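Local structure of arginine 3rd transport system periplasmic binding protein (Legionella pneumophila subsp. pneumophila str. Philadelphia 1, 3KZG) at residues Y27-D30 with I31-Q35. The protein probably binds arginine in the periplasm and delivers it to an inner-membrane transport system, as a solute-binding protein of family 3. Numbering follows the deposited sequence.
Sequences YGFD and IDLMQ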
ATOM      1  N   TYR A  27     -23.748  18.804  -5.697  1.00 24.29           N
ATOM      2  CA  TYR A  27     -22.780  17.749  -5.924  1.00 22.92           C
ATOM      3  C   TYR A  27     -21.430  18.325  -6.336  1.00 19.83           C
ATOM      4  O   TYR A  27     -21.348  19.427  -6.885  1.00 18.06           O
ATOM      5  CB  TYR A  27     -23.303  16.765  -6.975  1.00 25.99           C
ATOM      6  CG  TYR A  27     -23.319  17.279  -8.395  1.00 28.52           C
ATOM      7  CD1 TYR A  27     -22.161  17.266  -9.178  1.00 29.74           C
ATOM      8  CD2 TYR A  27     -24.498  17.752  -8.971  1.00 30.40           C
ATOM      9  CE1 TYR A  27     -22.175  17.707 -10.498  1.00 28.82           C
ATOM     10  CE2 TYR A  27     -24.527  18.196 -10.294  1.00 31.29           C
ATOM     11  CZ  TYR A  27     -23.358  18.170 -11.050  1.00 30.66           C
ATOM     12  OH  TYR A  27     -23.376  18.627 -12.343  1.00 31.30           O
ATOM     13  N   GLY A  28     -20.376  17.567  -6.054  1.00 18.10           N
ATOM     14  CA  GLY A  28     -19.030  17.996  -6.384  1.00 16.18           C
ATOM     15  C   GLY A  28     -18.083  17.566  -5.282  1.00 15.99           C
ATOM     16  O   GLY A  28     -18.523  17.121  -4.221  1.00 14.59           O
ATOM     17  N   PHE A  29     -16.784  17.703  -5.520  1.00 14.88           N
ATOM     18  CA  PHE A  29     -15.799  17.310  -4.522  1.00 13.12           C
ATOM     19  C   PHE A  29     -15.943  18.038  -3.183  1.00 13.54           C
ATOM     20  O   PHE A  29     -15.890  17.402  -2.133  1.00 13.47           O
ATOM     21  CB  PHE A  29     -14.382  17.527  -5.053  1.00 13.61           C
ATOM     22  CG  PHE A  29     -13.311  17.090  -4.096  1.00 13.82           C
ATOM     23  CD1 PHE A  29     -13.051  15.743  -3.896  1.00 10.97           C
ATOM     24  CD2 PHE A  29     -12.580  18.028  -3.377  1.00 15.44           C
ATOM     25  CE1 PHE A  29     -12.076  15.327  -2.995  1.00 14.90           C
ATOM     26  CE2 PHE A  29     -11.600  17.625  -2.467  1.00 16.05           C
ATOM     27  CZ  PHE A  29     -11.349  16.274  -2.277  1.00 14.89           C
ATOM     28  N   ASP A  30     -16.113  19.361  -3.209  1.00 14.28           N
ATOM     29  CA  ASP A  30     -16.245  20.121  -1.961  1.00 16.02           C
ATOM     30  C   ASP A  30     -17.444  19.661  -1.157  1.00 16.52           C
ATOM     31  O   ASP A  30     -17.391  19.590   0.071  1.00 15.88           O
ATOM     32  CB  ASP A  30     -16.386  21.628  -2.225  1.00 17.33           C
ATOM     33  CG  ASP A  30     -15.073  22.290  -2.569  1.00 16.94           C
ATOM     34  OD1 ASP A  30     -14.020  21.750  -2.178  1.00 18.65           O
ATOM     35  OD2 ASP A  30     -15.090  23.362  -3.211  1.00 16.47           O
ATOM     36  N   ILE A  31     -18.529  19.348  -1.855  1.00 17.50           N
ATOM     37  CA  ILE A  31     -19.741  18.908  -1.186  1.00 16.13           C
ATOM     38  C   ILE A  31     -19.490  17.611  -0.435  1.00 16.97           C
ATOM     39  O   ILE A  31     -19.791  17.515   0.756  1.00 17.01           O
ATOM     40  CB  ILE A  31     -20.899  18.683  -2.191  1.00 17.36           C
ATOM     41  CG1 ILE A  31     -21.113  19.938  -3.043  1.00 18.13           C
ATOM     42  CG2 ILE A  31     -22.170  18.303  -1.443  1.00 16.60           C
ATOM     43  CD1 ILE A  31     -21.285  21.223  -2.258  1.00 18.50           C
ATOM     44  N   ASP A  32     -18.939  16.620  -1.133  1.00 17.51           N
ATOM     45  CA  ASP A  32     -18.659  15.321  -0.536  1.00 16.24           C
ATOM     46  C   ASP A  32     -17.654  15.413   0.617  1.00 16.08           C
ATOM     47  O   ASP A  32     -17.795  14.724   1.629  1.00 14.82           O
ATOM     48  CB  ASP A  32     -18.130  14.331  -1.587  1.00 18.75           C
ATOM     49  CG  ASP A  32     -19.154  13.996  -2.674  1.00 21.80           C
ATOM     50  OD1 ASP A  32     -20.372  14.152  -2.440  1.00 22.41           O
ATOM     51  OD2 ASP A  32     -18.731  13.557  -3.768  1.00 22.85           O
ATOM     52  N   LEU A  33     -16.641  16.256   0.467  1.00 15.41           N
ATOM     53  CA  LEU A  33     -15.641  16.399   1.522  1.00 15.71           C
ATOM     54  C   LEU A  33     -16.270  16.963   2.790  1.00 16.79           C
ATOM     55  O   LEU A  33     -16.194  16.356   3.859  1.00 14.68           O
ATOM     56  CB  LEU A  33     -14.500  17.311   1.071  1.00 14.62           C
ATOM     57  CG  LEU A  33     -13.424  17.509   2.140  1.00 14.97           C
ATOM     58  CD1 LEU A  33     -12.839  16.154   2.530  1.00 15.58           C
ATOM     59  CD2 LEU A  33     -12.347  18.431   1.628  1.00 15.94           C
HETATM   60  N   MSE A  34     -16.886  18.133   2.658  1.00 19.19           N
HETATM   61  CA  MSE A  34     -17.546  18.814   3.770  1.00 22.57           C
HETATM   62  C   MSE A  34     -18.568  17.889   4.430  1.00 22.46           C
HETATM   63  O   MSE A  34     -18.649  17.806   5.657  1.00 21.77           O
HETATM   64  CB  MSE A  34     -18.238  20.082   3.254  1.00 25.50           C
HETATM   65  CG  MSE A  34     -18.667  21.079   4.336  1.00 30.08           C
HETATM   66 SE   MSE A  34     -17.207  21.592   5.495  1.00 41.30          SE
HETATM   67  CE  MSE A  34     -16.441  23.030   4.452  1.00 37.01           C
ATOM     68  N   GLN A  35     -19.343  17.191   3.606  1.00 24.08           N
ATOM     69  CA  GLN A  35     -20.354  16.261   4.100  1.00 24.75           C
ATOM     70  C   GLN A  35     -19.720  15.243   5.047  1.00 23.42           C
ATOM     71  O   GLN A  35     -20.220  15.005   6.146  1.00 22.99           O
ATOM     72  CB  GLN A  35     -21.004  15.530   2.922  1.00 27.79           C
ATOM     73  CG  GLN A  35     -22.156  14.611   3.290  1.00 32.24           C
ATOM     74  CD  GLN A  35     -23.371  15.366   3.801  1.00 36.29           C
ATOM     75  OE1 GLN A  35     -23.394  15.833   4.942  1.00 38.80           O
ATOM     76  NE2 GLN A  35     -24.386  15.499   2.952  1.00 34.56           N
TER
HETATM   77  O   HOH W   1     -21.130  15.187  -5.015  1.00 19.72           O
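The ring of Phe29 meets Leu33 one turn further along the helix: CD2 of Leu33 comes to 4.2 Å from CE2 of Phe29, approaching the ring obliquely. Four residues apart on the same flank of the helix, both side chains leave with CG anti to the backbone N (chi1 -178° for Phe29). Tyr228 and Phe229 from the C-terminal end of the chain each pack edge-to-face with the Phe29 ring. The carboxylate of Asp32 folds back toward the start of the helix, its CG beside its own backbone N (chi1 -65°). Its OD1 accepts a hydrogen bond from a water at 2.9 Å, and the same water accepts one from Gly28 N at 2.7 Å, a bridge across the first turn; OD2 is taken by the hydroxyl of Tyr228. Gly28 is the N-cap of helix 29-40, in one lobe of this periplasmic binding protein; a CB here would collide with the carbonyl O of Tyr27. The first helical bond runs from Asp32 N to Gly28 O, 3.2 Å long and nearly straight at 172°. Next come Leu33 N to Phe29 O at 2.9 Å and selenomethionine Met34 N to Asp30 O at 3.0 Å. Ile31 turns CG1 back over the peptide before the cap, 3.7 Å from Tyr27 C, and also touches Phe47 of strand 44-50. The buried Asp30 carboxylate receives the backbone N-H of Ser70 at OD2.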